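PDB 6WK3: nitric oxide dioxygenase from Rhodothermus marinus DSM 4252, which binds heme in a globin fold, probably oxidises nitric oxide with oxygen, and in this engineered form serves as a carbene transferase. Local coordinates for residues 76-81 and 127-132. The protein carries 1 engineered substitution. Numbering follows the deposited sequence.
Sequences AAIRRM and DFLAHL. With HEM (protoporphyrin IX containing Fe), chain E.
Ile78 reaches across from helix 75-88 to Leu129 and Leu132 of helix 116-145 with one branch of its side chain. Its CD1 meets CD2 of Leu132 at 4.2 Å, the two side chains crossing at about a right angle, while its CG1 lies 4.4 Å from CD1 of Leu129. CG1 stands anti to the carbonyl carbon (chi1 -71°), which lets CD1 come up against Leu132. The packing here is loose: the backbones stay well apart, 8.7 Å between the CA atoms of Ile78 and Leu132, and both of these residues are partly exposed. The heme side is tighter. In this globin fold the two segments belong to the F and H helices, and His85, further along helix 75-88, is the axial ligand of the iron. Met81 sets CG 3.6 Å from heme methyl CMA, with SD near the meso carbon CHB, and Leu129 brings CD2 to 3.7 Å from methyl CMB. Cut back to an alanine, Met81 would lose CG, SD and CE, and methyl CMA with the neighbouring heme edge would probably be left without much of its apolar cover. Ala60 of helix 50-66 and Leu133 also touch Met81. At the propionate, Arg80 NE donates a longish hydrogen bond of 3.3 Å to heme O2A, which sits at the edge of the guanidinium, close to its plane; Arg87 of the second subunit packs against Arg80.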
ATOM      1  N   ALA A  76      -3.269   4.566  13.128  1.00 55.84           N
ATOM      2  CA  ALA A  76      -2.672   3.497  12.334  1.00 51.34           C
ATOM      3  C   ALA A  76      -3.459   3.257  11.054  1.00 54.44           C
ATOM      4  O   ALA A  76      -2.872   3.046   9.986  1.00 55.26           O
ATOM      5  CB  ALA A  76      -2.587   2.211  13.154  1.00 51.99           C
ATOM      6  N   ALA A  77      -4.791   3.291  11.143  1.00 54.24           N
ATOM      7  CA  ALA A  77      -5.625   3.064   9.968  1.00 53.19           C
ATOM      8  C   ALA A  77      -5.531   4.226   8.989  1.00 52.65           C
ATOM      9  O   ALA A  77      -5.536   4.019   7.771  1.00 57.17           O
ATOM     10  CB  ALA A  77      -7.075   2.838  10.391  1.00 50.46           C
ATOM     11  N   ILE A  78      -5.464   5.456   9.501  1.00 52.19           N
ATOM     12  CA  ILE A  78      -5.258   6.614   8.640  1.00 53.00           C
ATOM     13  C   ILE A  78      -3.938   6.486   7.892  1.00 49.99           C
ATOM     14  O   ILE A  78      -3.844   6.808   6.701  1.00 53.21           O
ATOM     15  CB  ILE A  78      -5.316   7.911   9.472  1.00 53.81           C
ATOM     16  CG1 ILE A  78      -6.748   8.194   9.939  1.00 52.49           C
ATOM     17  CG2 ILE A  78      -4.752   9.094   8.687  1.00 50.74           C
ATOM     18  CD1 ILE A  78      -6.819   9.031  11.196  1.00 54.48           C
ATOM     19  N   ARG A  79      -2.898   6.015   8.584  1.00 53.36           N
ATOM     20  CA  ARG A  79      -1.611   5.779   7.938  1.00 55.87           C
ATOM     21  C   ARG A  79      -1.756   4.808   6.775  1.00 53.39           C
ATOM     22  O   ARG A  79      -1.240   5.051   5.679  1.00 51.27           O
ATOM     23  CB  ARG A  79      -0.608   5.244   8.961  1.00 57.76           C
ATOM     24  CG  ARG A  79       0.720   5.975   8.974  1.00 63.12           C
ATOM     25  CD  ARG A  79       1.794   5.168   9.701  1.00 69.68           C
ATOM     26  NE  ARG A  79       1.322   4.642  10.979  1.00 71.74           N
ATOM     27  CZ  ARG A  79       1.200   5.365  12.087  1.00 69.11           C
ATOM     28  NH1 ARG A  79       1.519   6.653  12.082  1.00 70.99           N
ATOM     29  NH2 ARG A  79       0.760   4.799  13.203  1.00 65.66           N
ATOM     30  N   ARG A  80      -2.466   3.697   6.997  1.00 52.18           N
ATOM     31  CA  ARG A  80      -2.678   2.729   5.928  1.00 50.80           C
ATOM     32  C   ARG A  80      -3.405   3.360   4.749  1.00 52.15           C
ATOM     33  O   ARG A  80      -3.024   3.146   3.593  1.00 54.02           O
ATOM     34  CB  ARG A  80      -3.458   1.527   6.455  1.00 54.07           C
ATOM     35  CG  ARG A  80      -2.585   0.371   6.903  1.00 57.03           C
ATOM     36  CD  ARG A  80      -3.394  -0.910   7.010  1.00 59.88           C
ATOM     37  NE  ARG A  80      -4.766  -0.648   7.443  1.00 72.79           N
ATOM     38  CZ  ARG A  80      -5.153  -0.560   8.714  1.00 72.19           C
ATOM     39  NH1 ARG A  80      -4.271  -0.711   9.695  1.00 65.02           N
ATOM     40  NH2 ARG A  80      -6.426  -0.321   9.004  1.00 63.66           N
ATOM     41  N   MET A  81      -4.449   4.145   5.020  1.00 48.08           N
ATOM     42  CA  MET A  81      -5.183   4.793   3.935  1.00 50.07           C
ATOM     43  C   MET A  81      -4.282   5.716   3.129  1.00 50.56           C
ATOM     44  O   MET A  81      -4.350   5.739   1.896  1.00 50.27           O
ATOM     45  CB  MET A  81      -6.366   5.582   4.495  1.00 49.91           C
ATOM     46  CG  MET A  81      -7.449   4.717   5.088  1.00 49.90           C
ATOM     47  SD  MET A  81      -8.734   5.691   5.883  1.00 56.70           S
ATOM     48  CE  MET A  81      -9.066   4.673   7.317  1.00 53.14           C
ATOM     49  N   ASP A 127     -15.531  15.396   5.000  1.00 53.16           N
ATOM     50  CA  ASP A 127     -14.621  16.489   4.667  1.00 53.62           C
ATOM     51  C   ASP A 127     -13.457  16.556   5.641  1.00 53.16           C
ATOM     52  O   ASP A 127     -12.334  16.899   5.256  1.00 54.16           O
ATOM     53  CB  ASP A 127     -15.372  17.821   4.650  1.00 57.33           C
ATOM     54  CG  ASP A 127     -16.361  17.916   3.501  1.00 65.97           C
ATOM     55  OD1 ASP A 127     -16.243  17.124   2.538  1.00 64.48           O
ATOM     56  OD2 ASP A 127     -17.259  18.784   3.565  1.00 71.70           O
ATOM     57  N   PHE A 128     -13.707  16.249   6.912  1.00 55.49           N
ATOM     58  CA  PHE A 128     -12.616  16.183   7.874  1.00 53.60           C
ATOM     59  C   PHE A 128     -11.626  15.096   7.482  1.00 51.75           C
ATOM     60  O   PHE A 128     -10.422  15.349   7.352  1.00 52.08           O
ATOM     61  CB  PHE A 128     -13.172  15.933   9.278  1.00 50.61           C
ATOM     62  CG  PHE A 128     -12.109  15.698  10.326  1.00 55.49           C
ATOM     63  CD1 PHE A 128     -11.515  16.767  10.985  1.00 57.01           C
ATOM     64  CD2 PHE A 128     -11.707  14.410  10.653  1.00 48.31           C
ATOM     65  CE1 PHE A 128     -10.538  16.555  11.942  1.00 54.10           C
ATOM     66  CE2 PHE A 128     -10.734  14.190  11.613  1.00 52.72           C
ATOM     67  CZ  PHE A 128     -10.149  15.267  12.262  1.00 50.26           C
ATOM     68  N   LEU A 129     -12.123  13.876   7.278  1.00 52.78           N
ATOM     69  CA  LEU A 129     -11.245  12.763   6.941  1.00 52.29           C
ATOM     70  C   LEU A 129     -10.569  12.981   5.591  1.00 52.37           C
ATOM     71  O   LEU A 129      -9.389  12.658   5.423  1.00 53.77           O
ATOM     72  CB  LEU A 129     -12.041  11.460   6.949  1.00 53.70           C
ATOM     73  CG  LEU A 129     -11.252  10.156   6.960  1.00 51.39           C
ATOM     74  CD1 LEU A 129     -10.097  10.215   7.960  1.00 48.01           C
ATOM     75  CD2 LEU A 129     -12.193   9.014   7.280  1.00 47.57           C
ATOM     76  N   ALA A 130     -11.294  13.552   4.626  1.00 51.46           N
ATOM     77  CA  ALA A 130     -10.715  13.825   3.312  1.00 52.23           C
ATOM     78  C   ALA A 130      -9.576  14.833   3.401  1.00 52.01           C
ATOM     79  O   ALA A 130      -8.525  14.649   2.775  1.00 53.25           O
ATOM     80  CB  ALA A 130     -11.794  14.332   2.356  1.00 48.46           C
ATOM     81  N   HIS A 131      -9.772  15.920   4.153  1.00 55.03           N
ATOM     82  CA  HIS A 131      -8.740  16.950   4.243  1.00 58.67           C
ATOM     83  C   HIS A 131      -7.486  16.408   4.914  1.00 55.45           C
ATOM     84  O   HIS A 131      -6.366  16.778   4.550  1.00 58.43           O
ATOM     85  CB  HIS A 131      -9.270  18.162   5.004  1.00 65.83           C
ATOM     86  CG  HIS A 131      -8.376  19.362   4.935  1.00 75.71           C
ATOM     87  ND1 HIS A 131      -8.512  20.342   3.975  1.00 75.39           N
ATOM     88  CD2 HIS A 131      -7.331  19.739   5.709  1.00 79.32           C
ATOM     89  CE1 HIS A 131      -7.592  21.272   4.162  1.00 80.06           C
ATOM     90  NE2 HIS A 131      -6.862  20.929   5.207  1.00 84.61           N
ATOM     91  N   LEU A 132      -7.660  15.524   5.889  1.00 55.65           N
ATOM     92  CA  LEU A 132      -6.516  14.918   6.551  1.00 55.05           C
ATOM     93  C   LEU A 132      -5.801  13.939   5.624  1.00 57.24           C
ATOM     94  O   LEU A 132      -4.568  13.957   5.524  1.00 57.21           O
ATOM     95  CB  LEU A 132      -6.991  14.244   7.838  1.00 55.21           C
ATOM     96  CG  LEU A 132      -6.085  13.316   8.629  1.00 64.46           C
ATOM     97  CD1 LEU A 132      -4.697  13.925   8.810  1.00 79.87           C
ATOM     98  CD2 LEU A 132      -6.754  13.040   9.968  1.00 59.21           C
TER
HETATM   99  CHA HEM E 201      -8.004   2.223  -0.420  1.00 50.86           C
HETATM  100  CHB HEM E 201     -10.816   4.694   2.686  1.00 49.13           C
HETATM  101  CHC HEM E 201     -10.937   8.270  -0.574  1.00 49.82           C
HETATM  102  CHD HEM E 201      -9.527   5.119  -3.997  1.00 52.46           C
HETATM  103  C1A HEM E 201      -8.690   2.593   0.720  1.00 52.32           C
HETATM  104  C2A HEM E 201      -8.726   1.874   1.975  1.00 49.88           C
HETATM  105  C3A HEM E 201      -9.502   2.548   2.827  1.00 52.03           C
HETATM  106  C4A HEM E 201      -9.989   3.730   2.153  1.00 51.88           C
HETATM  107  CMA HEM E 201      -9.825   2.141   4.278  1.00 46.11           C
HETATM  108  CAA HEM E 201      -7.993   0.554   2.277  1.00 49.39           C
HETATM  109  CBA HEM E 201      -6.613   0.892   2.830  1.00 50.84           C
HETATM  110  CGA HEM E 201      -5.943  -0.365   3.316  1.00 55.62           C
HETATM  111  O1A HEM E 201      -5.149  -0.959   2.547  1.00 56.03           O
HETATM  112  O2A HEM E 201      -6.201  -0.777   4.476  1.00 61.04           O
HETATM  113  C1B HEM E 201     -11.060   5.919   2.105  1.00 51.01           C
HETATM  114  C2B HEM E 201     -11.718   7.058   2.714  1.00 53.59           C
HETATM  115  C3B HEM E 201     -11.761   8.046   1.801  1.00 56.57           C
HETATM  116  C4B HEM E 201     -11.117   7.564   0.595  1.00 50.56           C
HETATM  117  CMB HEM E 201     -12.272   7.052   4.154  1.00 50.59           C
HETATM  118  CAB HEM E 201     -12.331   9.479   1.930  1.00 50.55           C
HETATM  119  CBB HEM E 201     -12.523  10.096   3.097  1.00 53.54           C
HETATM  120  C1C HEM E 201     -10.599   7.734  -1.801  1.00 54.32           C
HETATM  121  C2C HEM E 201     -10.588   8.437  -3.062  1.00 52.83           C
HETATM  122  C3C HEM E 201     -10.219   7.581  -4.019  1.00 54.22           C
HETATM  123  C4C HEM E 201      -9.951   6.292  -3.400  1.00 50.74           C
HETATM  124  CMC HEM E 201     -10.961   9.921  -3.265  1.00 52.96           C
HETATM  125  CAC HEM E 201     -10.092   7.972  -5.507  1.00 54.18           C
HETATM  126  CBC HEM E 201     -10.262   7.066  -6.468  1.00 55.54           C
HETATM  127  C1D HEM E 201      -8.866   4.096  -3.343  1.00 49.92           C
HETATM  128  C2D HEM E 201      -7.977   3.094  -3.903  1.00 55.15           C
HETATM  129  C3D HEM E 201      -7.568   2.295  -2.901  1.00 51.11           C
HETATM  130  C4D HEM E 201      -8.171   2.764  -1.678  1.00 48.43           C
HETATM  131  CMD HEM E 201      -7.596   2.983  -5.395  1.00 48.31           C
HETATM  132  CAD HEM E 201      -6.623   1.074  -2.960  1.00 47.09           C
HETATM  133  CBD HEM E 201      -5.183   1.533  -3.150  1.00 52.36           C
HETATM  134  CGD HEM E 201      -4.217   0.443  -2.753  1.00 56.94           C
HETATM  135  O1D HEM E 201      -4.582  -0.424  -1.912  1.00 56.25           O
HETATM  136  O2D HEM E 201      -3.069   0.459  -3.271  1.00 56.80           O
HETATM  137  NA  HEM E 201      -9.472   3.720   0.869  1.00 51.51           N
HETATM  138  NB  HEM E 201     -10.706   6.269   0.819  1.00 53.95           N
HETATM  139  NC  HEM E 201     -10.206   6.432  -2.051  1.00 53.81           N
HETATM  140  ND  HEM E 201      -8.952   3.854  -1.990  1.00 52.44           N
HETATM  141 FE   HEM E 201      -9.933   5.020  -0.622  1.00 62.87          FE